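Local coordinates for uncharacterized protein AsqI (Emericella nidulans, PDB 5YY3), which catalyses, as a zinc-dependent cyclopenase of the aspoquinolone pathway, the conversion of 4'-methoxycyclopenin into 4'-methoxyviridicatin with loss of methyl isocyanate, at residues Y604-N607 / R608-Q612; K620-I623 / R624-I627; L360-F363 / A364-A367. One frame throughout, in Å; residues are numbered along the deposited sequence.

Contact 1: Y604-N607 / R608-Q612; sequences YPFN and RAWTQ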
loop_
_atom_site.group_PDB
_atom_site.type_symbol
_atom_site.label_atom_id
_atom_site.label_comp_id
_atom_site.label_asym_id
_atom_site.label_seq_id
_atom_site.Cartn_x
_atom_site.Cartn_y
_atom_site.Cartn_z
ATOM N N TYR A 604 0.126 -3.481 -39.175
ATOM C CA TYR A 604 1.406 -3.351 -39.876
ATOM C C TYR A 604 2.112 -2.071 -39.459
ATOM O O TYR A 604 1.488 -1.010 -39.414
ATOM C CB TYR A 604 1.189 -3.352 -41.386
ATOM C CG TYR A 604 2.468 -3.303 -42.188
ATOM C CD1 TYR A 604 3.155 -4.473 -42.496
ATOM C CD2 TYR A 604 2.991 -2.092 -42.635
ATOM C CE1 TYR A 604 4.330 -4.446 -43.225
ATOM C CE2 TYR A 604 4.176 -2.057 -43.370
ATOM C CZ TYR A 604 4.836 -3.245 -43.663
ATOM O OH TYR A 604 6.006 -3.237 -44.402
ATOM N N PRO A 605 3.425 -2.138 -39.215
ATOM C CA PRO A 605 4.354 -3.255 -39.422
ATOM C C PRO A 605 4.664 -4.073 -38.169
ATOM O O PRO A 605 5.615 -4.858 -38.158
ATOM C CB PRO A 605 5.614 -2.541 -39.901
ATOM C CG PRO A 605 5.610 -1.262 -39.084
ATOM C CD PRO A 605 4.147 -0.896 -38.873
ATOM N N PHE A 606 3.878 -3.889 -37.119
ATOM C CA PHE A 606 4.159 -4.584 -35.870
ATOM C C PHE A 606 3.443 -5.924 -35.745
ATOM O O PHE A 606 3.471 -6.526 -34.687
ATOM C CB PHE A 606 3.796 -3.696 -34.680
ATOM C CG PHE A 606 4.680 -2.482 -34.553
ATOM C CD1 PHE A 606 5.996 -2.614 -34.143
ATOM C CD2 PHE A 606 4.195 -1.218 -34.857
ATOM C CE1 PHE A 606 6.798 -1.519 -34.017
ATOM C CE2 PHE A 606 5.001 -0.114 -34.743
ATOM C CZ PHE A 606 6.302 -0.263 -34.316
ATOM N N ASN A 607 2.826 -6.388 -36.829
ATOM C CA ASN A 607 2.006 -7.594 -36.799
ATOM C C ASN A 607 2.804 -8.855 -37.129
ATOM O O ASN A 607 2.327 -9.969 -36.916
ATOM C CB ASN A 607 0.824 -7.450 -37.753
ATOM C CG ASN A 607 1.260 -7.217 -39.189
ATOM O OD1 ASN A 607 2.339 -6.675 -39.439
ATOM N ND2 ASN A 607 0.422 -7.624 -40.143
ATOM N N ARG A 608 4.023 -8.677 -37.627
ATOM C CA ARG A 608 4.969 -9.790 -37.802
ATOM C C ARG A 608 6.327 -9.364 -37.287
ATOM O O ARG A 608 6.566 -8.176 -37.127
ATOM C CB ARG A 608 5.084 -10.206 -39.273
ATOM C CG ARG A 608 4.122 -11.281 -39.668
ATOM C CD ARG A 608 3.930 -11.305 -41.149
ATOM N NE ARG A 608 2.604 -10.800 -41.474
ATOM C CZ ARG A 608 1.494 -11.514 -41.336
ATOM N NH1 ARG A 608 1.580 -12.763 -40.908
ATOM N NH2 ARG A 608 0.309 -10.989 -41.646
ATOM N N ALA A 609 7.224 -10.311 -37.040
ATOM C CA ALA A 609 8.562 -9.928 -36.611
ATOM C C ALA A 609 9.259 -9.231 -37.776
ATOM O O ALA A 609 8.852 -9.397 -38.928
ATOM C CB ALA A 609 9.361 -11.133 -36.144
ATOM N N TRP A 610 10.297 -8.451 -37.485
ATOM C CA TRP A 610 11.041 -7.773 -38.545
ATOM C C TRP A 610 12.288 -8.551 -38.871
ATOM O O TRP A 610 13.030 -8.992 -37.991
ATOM C CB TRP A 610 11.426 -6.348 -38.161
ATOM C CG TRP A 610 10.273 -5.468 -37.873
ATOM C CD1 TRP A 610 8.949 -5.749 -38.079
ATOM C CD2 TRP A 610 10.326 -4.155 -37.303
ATOM N NE1 TRP A 610 8.176 -4.683 -37.671
ATOM C CE2 TRP A 610 9.000 -3.695 -37.189
ATOM C CE3 TRP A 610 11.370 -3.324 -36.880
ATOM C CZ2 TRP A 610 8.689 -2.440 -36.672
ATOM C CZ3 TRP A 610 11.065 -2.084 -36.368
ATOM C CH2 TRP A 610 9.734 -1.649 -36.268
ATOM N N THR A 611 12.520 -8.705 -40.162
ATOM C CA THR A 611 13.586 -9.558 -40.630
ATOM C C THR A 611 14.938 -8.903 -40.290
ATOM O O THR A 611 15.935 -9.592 -40.045
ATOM C CB THR A 611 13.421 -9.823 -42.137
ATOM O OG1 THR A 611 14.167 -10.981 -42.494
ATOM C CG2 THR A 611 13.904 -8.651 -42.949
ATOM N N GLN A 612 14.948 -7.572 -40.220
ATOM C CA GLN A 612 16.139 -6.825 -39.819
ATOM C C GLN A 612 16.605 -7.192 -38.401
ATOM O O GLN A 612 17.782 -7.047 -38.069
ATOM C CB GLN A 612 15.876 -5.317 -39.905
ATOM C CG GLN A 612 15.890 -4.726 -41.336
ATOM C CD GLN A 612 14.652 -5.090 -42.155
ATOM O OE1 GLN A 612 13.594 -5.401 -41.605
ATOM N NE2 GLN A 612 14.778 -5.028 -43.474
#

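Contact 2: K620-I623 / R624-I627; sequences KASI and RTII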
loop_
_atom_site.group_PDB
_atom_site.type_symbol
_atom_site.label_atom_id
_atom_site.label_comp_id
_atom_site.label_asym_id
_atom_site.label_seq_id
_atom_site.Cartn_x
_atom_site.Cartn_y
_atom_site.Cartn_z
ATOM N N LYS A 620 23.073 -6.176 -31.640
ATOM C CA LYS A 620 22.853 -4.781 -31.248
ATOM C C LYS A 620 21.472 -4.284 -31.643
ATOM O O LYS A 620 20.921 -3.393 -30.987
ATOM C CB LYS A 620 23.910 -3.848 -31.863
ATOM C CG LYS A 620 25.362 -4.238 -31.605
ATOM C CD LYS A 620 26.324 -3.139 -32.062
ATOM C CE LYS A 620 27.655 -3.725 -32.536
ATOM N NZ LYS A 620 28.633 -2.693 -33.007
ATOM N N ALA A 621 20.915 -4.857 -32.709
ATOM C CA ALA A 621 19.669 -4.347 -33.283
ATOM C C ALA A 621 18.461 -4.608 -32.387
ATOM O O ALA A 621 18.300 -5.692 -31.808
ATOM C CB ALA A 621 19.440 -4.936 -34.648
ATOM N N SER A 622 17.628 -3.583 -32.266
ATOM C CA SER A 622 16.334 -3.699 -31.616
ATOM C C SER A 622 15.356 -2.808 -32.375
ATOM O O SER A 622 15.739 -2.145 -33.339
ATOM C CB SER A 622 16.415 -3.299 -30.143
ATOM O OG SER A 622 16.798 -1.938 -30.009
ATOM N N ILE A 623 14.093 -2.813 -31.960
ATOM C CA ILE A 623 13.115 -1.908 -32.533
ATOM C C ILE A 623 13.595 -0.478 -32.297
ATOM O O ILE A 623 13.493 0.387 -33.179
ATOM C CB ILE A 623 11.706 -2.138 -31.930
ATOM C CG1 ILE A 623 11.151 -3.484 -32.413
ATOM C CG2 ILE A 623 10.750 -1.021 -32.317
ATOM C CD1 ILE A 623 9.779 -3.830 -31.861
ATOM N N ARG A 624 14.167 -0.248 -31.116
ATOM C CA ARG A 624 14.625 1.081 -30.751
ATOM C C ARG A 624 15.732 1.594 -31.667
ATOM O O ARG A 624 15.709 2.765 -32.046
ATOM C CB ARG A 624 15.115 1.108 -29.313
ATOM C CG ARG A 624 15.479 2.507 -28.868
ATOM C CD ARG A 624 16.519 2.480 -27.769
ATOM N NE ARG A 624 16.188 1.520 -26.721
ATOM C CZ ARG A 624 15.608 1.849 -25.571
ATOM N NH1 ARG A 624 15.275 3.119 -25.325
ATOM N NH2 ARG A 624 15.344 0.907 -24.672
ATOM N N THR A 625 16.690 0.738 -32.027
ATOM C CA THR A 625 17.800 1.187 -32.873
ATOM C C THR A 625 17.299 1.514 -34.281
ATOM O O THR A 625 17.676 2.538 -34.860
ATOM C CB THR A 625 18.943 0.154 -32.968
ATOM O OG1 THR A 625 18.416 -1.123 -33.353
ATOM C CG2 THR A 625 19.667 0.015 -31.638
ATOM N N ILE A 626 16.428 0.663 -34.811
ATOM C CA ILE A 626 15.927 0.821 -36.171
ATOM C C ILE A 626 15.104 2.085 -36.309
ATOM O O ILE A 626 15.264 2.839 -37.262
ATOM C CB ILE A 626 15.087 -0.402 -36.599
ATOM C CG1 ILE A 626 16.015 -1.588 -36.892
ATOM C CG2 ILE A 626 14.215 -0.076 -37.810
ATOM C CD1 ILE A 626 15.276 -2.891 -37.066
ATOM N N ILE A 627 14.242 2.342 -35.337
ATOM C CA ILE A 627 13.346 3.464 -35.477
ATOM C C ILE A 627 14.047 4.759 -35.060
ATOM O O ILE A 627 13.461 5.840 -35.123
ATOM C CB ILE A 627 12.047 3.251 -34.670
ATOM C CG1 ILE A 627 12.292 3.338 -33.160
ATOM C CG2 ILE A 627 11.401 1.921 -35.052
ATOM C CD1 ILE A 627 11.023 3.366 -32.370
#

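Contact 3: L360-F363 / A364-A367; sequences LGKF and AEMA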
loop_
_atom_site.group_PDB
_atom_site.type_symbol
_atom_site.label_atom_id
_atom_site.label_comp_id
_atom_site.label_asym_id
_atom_site.label_seq_id
_atom_site.Cartn_x
_atom_site.Cartn_y
_atom_site.Cartn_z
ATOM N N LEU A 360 -14.085 -19.506 -23.672
ATOM C CA LEU A 360 -14.972 -18.521 -23.049
ATOM C C LEU A 360 -16.070 -19.240 -22.284
ATOM O O LEU A 360 -16.462 -18.819 -21.182
ATOM C CB LEU A 360 -15.590 -17.576 -24.095
ATOM C CG LEU A 360 -14.604 -16.639 -24.801
ATOM C CD1 LEU A 360 -15.341 -15.686 -25.731
ATOM C CD2 LEU A 360 -13.779 -15.879 -23.785
ATOM N N GLY A 361 -16.553 -20.329 -22.884
ATOM C CA GLY A 361 -17.564 -21.186 -22.282
ATOM C C GLY A 361 -17.162 -21.765 -20.937
ATOM O O GLY A 361 -18.005 -21.919 -20.044
ATOM N N LYS A 362 -15.877 -22.066 -20.773
ATOM C CA LYS A 362 -15.386 -22.588 -19.502
ATOM C C LYS A 362 -15.397 -21.515 -18.403
ATOM O O LYS A 362 -15.632 -21.833 -17.240
ATOM C CB LYS A 362 -13.981 -23.166 -19.670
ATOM C CG LYS A 362 -13.907 -24.333 -20.663
ATOM C CD LYS A 362 -14.662 -25.582 -20.144
ATOM C CE LYS A 362 -13.836 -26.319 -19.101
ATOM N NZ LYS A 362 -14.534 -27.495 -18.494
ATOM N N PHE A 363 -15.156 -20.249 -18.755
ATOM C CA PHE A 363 -15.261 -19.183 -17.760
ATOM C C PHE A 363 -16.723 -18.967 -17.364
ATOM O O PHE A 363 -17.022 -18.695 -16.210
ATOM C CB PHE A 363 -14.645 -17.871 -18.267
ATOM C CG PHE A 363 -13.150 -17.929 -18.441
ATOM C CD1 PHE A 363 -12.306 -17.880 -17.341
ATOM C CD2 PHE A 363 -12.590 -18.019 -19.711
ATOM C CE1 PHE A 363 -10.920 -17.926 -17.508
ATOM C CE2 PHE A 363 -11.219 -18.077 -19.885
ATOM C CZ PHE A 363 -10.382 -18.036 -18.781
ATOM N N ALA A 364 -17.635 -19.084 -18.320
ATOM C CA ALA A 364 -19.058 -19.023 -18.004
ATOM C C ALA A 364 -19.426 -20.170 -17.069
ATOM O O ALA A 364 -20.152 -19.993 -16.099
ATOM C CB ALA A 364 -19.896 -19.076 -19.278
ATOM N N GLU A 365 -18.892 -21.346 -17.366
ATOM C CA GLU A 365 -19.204 -22.547 -16.605
ATOM C C GLU A 365 -18.634 -22.442 -15.190
ATOM O O GLU A 365 -19.294 -22.794 -14.209
ATOM C CB GLU A 365 -18.655 -23.783 -17.334
ATOM C CG GLU A 365 -18.762 -25.062 -16.554
ATOM C CD GLU A 365 -18.028 -26.212 -17.216
ATOM O OE1 GLU A 365 -16.804 -26.096 -17.468
ATOM O OE2 GLU A 365 -18.687 -27.233 -17.494
ATOM N N MET A 366 -17.410 -21.935 -15.090
ATOM C CA MET A 366 -16.786 -21.663 -13.785
ATOM C C MET A 366 -17.608 -20.708 -12.915
ATOM O O MET A 366 -17.687 -20.872 -11.701
ATOM C CB MET A 366 -15.382 -21.082 -13.988
ATOM C CG MET A 366 -14.796 -20.423 -12.743
ATOM S SD MET A 366 -13.651 -19.100 -13.173
ATOM C CE MET A 366 -12.486 -20.011 -14.149
ATOM N N ALA A 367 -18.213 -19.710 -13.548
ATOM C CA ALA A 367 -18.926 -18.655 -12.837
ATOM C C ALA A 367 -20.372 -19.030 -12.534
ATOM O O ALA A 367 -20.989 -18.436 -11.656
ATOM C CB ALA A 367 -18.882 -17.351 -13.643
HETATM O O HOH W 1 -15.265 -24.613 -16.195
#

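Contact 1: Y604-N607 / R608-Q612
W610 turns back against P605 and F606 in a cis-proline loop of the hemocyanin-type ig-like region, at the point where the chain leads into helix 611-614. The indole both packs and donates. Its NE1 gives a hydrogen bond of 2.6 Å to P605 O, bent little from straight at 163°. The oxygen lies practically in the indole plane, at the ring edge where the N-H points, yet from the carbonyl's side the donor stands well above the carbonyl plane. Tryptophan suits the place because one N-H can hold a loop carbonyl while the rest of the ring stays in apolar surroundings.

Beyond that bond the six-membered ring reaches the end of F606. Their planes are inclined at 32° with centroids 5.3 Å apart, an oblique pairing, and F606 CE1 comes to 3.4 Å from W610 CZ2. With CG anti to the carbonyl carbon (chi1 -60°), the indole swings back along the chain to meet both partners. P605, behind a cis peptide bond, lays CB over the centre of the Y604 ring and offers CG to the indole, 4.1 Å from W610 CZ2. F606 is an aromatic hub as well, stacked on W507 and meeting F576 and F494 edge-to-face, while Y504 takes W610 edge-to-face and bonds its backbone N, at the N-cap position of the helix.

On the polar side, the N607 amide and the R608 guanidinium cross with their planes steeply inclined. N607 OD1 accepts from Q413 NE2, whereas its buried ND2 has no partner in the model and lies 3.7 Å from R608 NH2.

Contact 2: K620-I623 / R624-I627
A capping box opens the short helix 623-626 of the hemocyanin-type ig-like region, with S622 as N-cap and T625 three residues on. Each residue answers the other's backbone. S622 N donates to T625 OG1 over 2.8 Å in an almost perfectly straight bond (178°), and T625 N returns a weak bond to S622 OG at 3.4 Å. Serine and threonine fit these posts because a short hydroxyl side chain can bend back to a backbone N-H three residues away. Both oxygens sit between the backbone N and the carbonyl carbon (chi1 62° for S622, 52° for T625), which turns each hydroxyl in toward the other residue's backbone instead of out from the helix. R624 N, in the same turn, is taken by N502 OD1 from a neighbouring loop.

The methyl of T625, beside its backbone N, lies against the incoming chain, CG2 3.7 Å from K620 O. Regular helical bonding starts at once behind the cap: I626 N donates to S622 O at 3.2 Å, and I627 N to I623 O.

The isoleucines make the apolar side of the turn, and I623 and I626 both pack on L613 of helix 611-614. I627 brackets the I623 carbonyl with two branches, CG1 and CG2 each 3.2 Å from I623 O, while its CG2 also meets I623 CG2 at 4.1 Å.

Contact 3: L360-F363 / A364-A367
K362 and E365 run side by side from one face of helix 355-367, pointing the same way, and K362 NZ forms a salt bridge of 2.9 Å with E365 OE1 on its syn lone pair. Bends at chi2 and chi3 (-67° and -78°) curl the lysine over, bringing CE to 3.4 Å from the same oxygen. This charged side is tightly gripped: NZ also donates to the carbonyls of I286 and Y271, and OE2 accepts from N283 ND2. A long, flexible lysine can reach all three oxygens, and the bridge and these carbonyls probably offset the cost of burying the charges. A water links E365 OE1 and K362 O.

Between the two segments, F363 and M366 touch more lightly. Their side chains also run alongside, but meet through a single pair, F363 CD1 and M366 CE, at 3.8 Å. Both lean on W270, and F363 is packed edge-to-face by W240 and W270.

Successive i to i+4 backbone bonds, such as M366 N to K362 O at 2.8 Å, and the i to i+3 lysine-glutamate bridge are characteristic of an alpha-helix, here in the hemocyanin-type, zinc-binding domain.

In the fold
Along the chain contact 3 comes first, on helix 355-367 of the hemocyanin-type, zinc-binding domain, where L360 lies about 6 Å, side chain to side chain, from the zinc ligand H190. Contacts 1 and 2 follow in the ig-like region, at the starts of the consecutive short helices 611-614 and 623-626 between strands 571-580 and 636-644 of the mixed sheet. Their centres are 12 Å apart and they touch: W610 and Q612 pack on I626, and W610 also meets I623 and I627. Contact 3 stands apart, its centre about 35 Å from contact 1 and 42 Å from contact 2. One site thus borders the metal-binding core, while the other two form a continuous patch away from it.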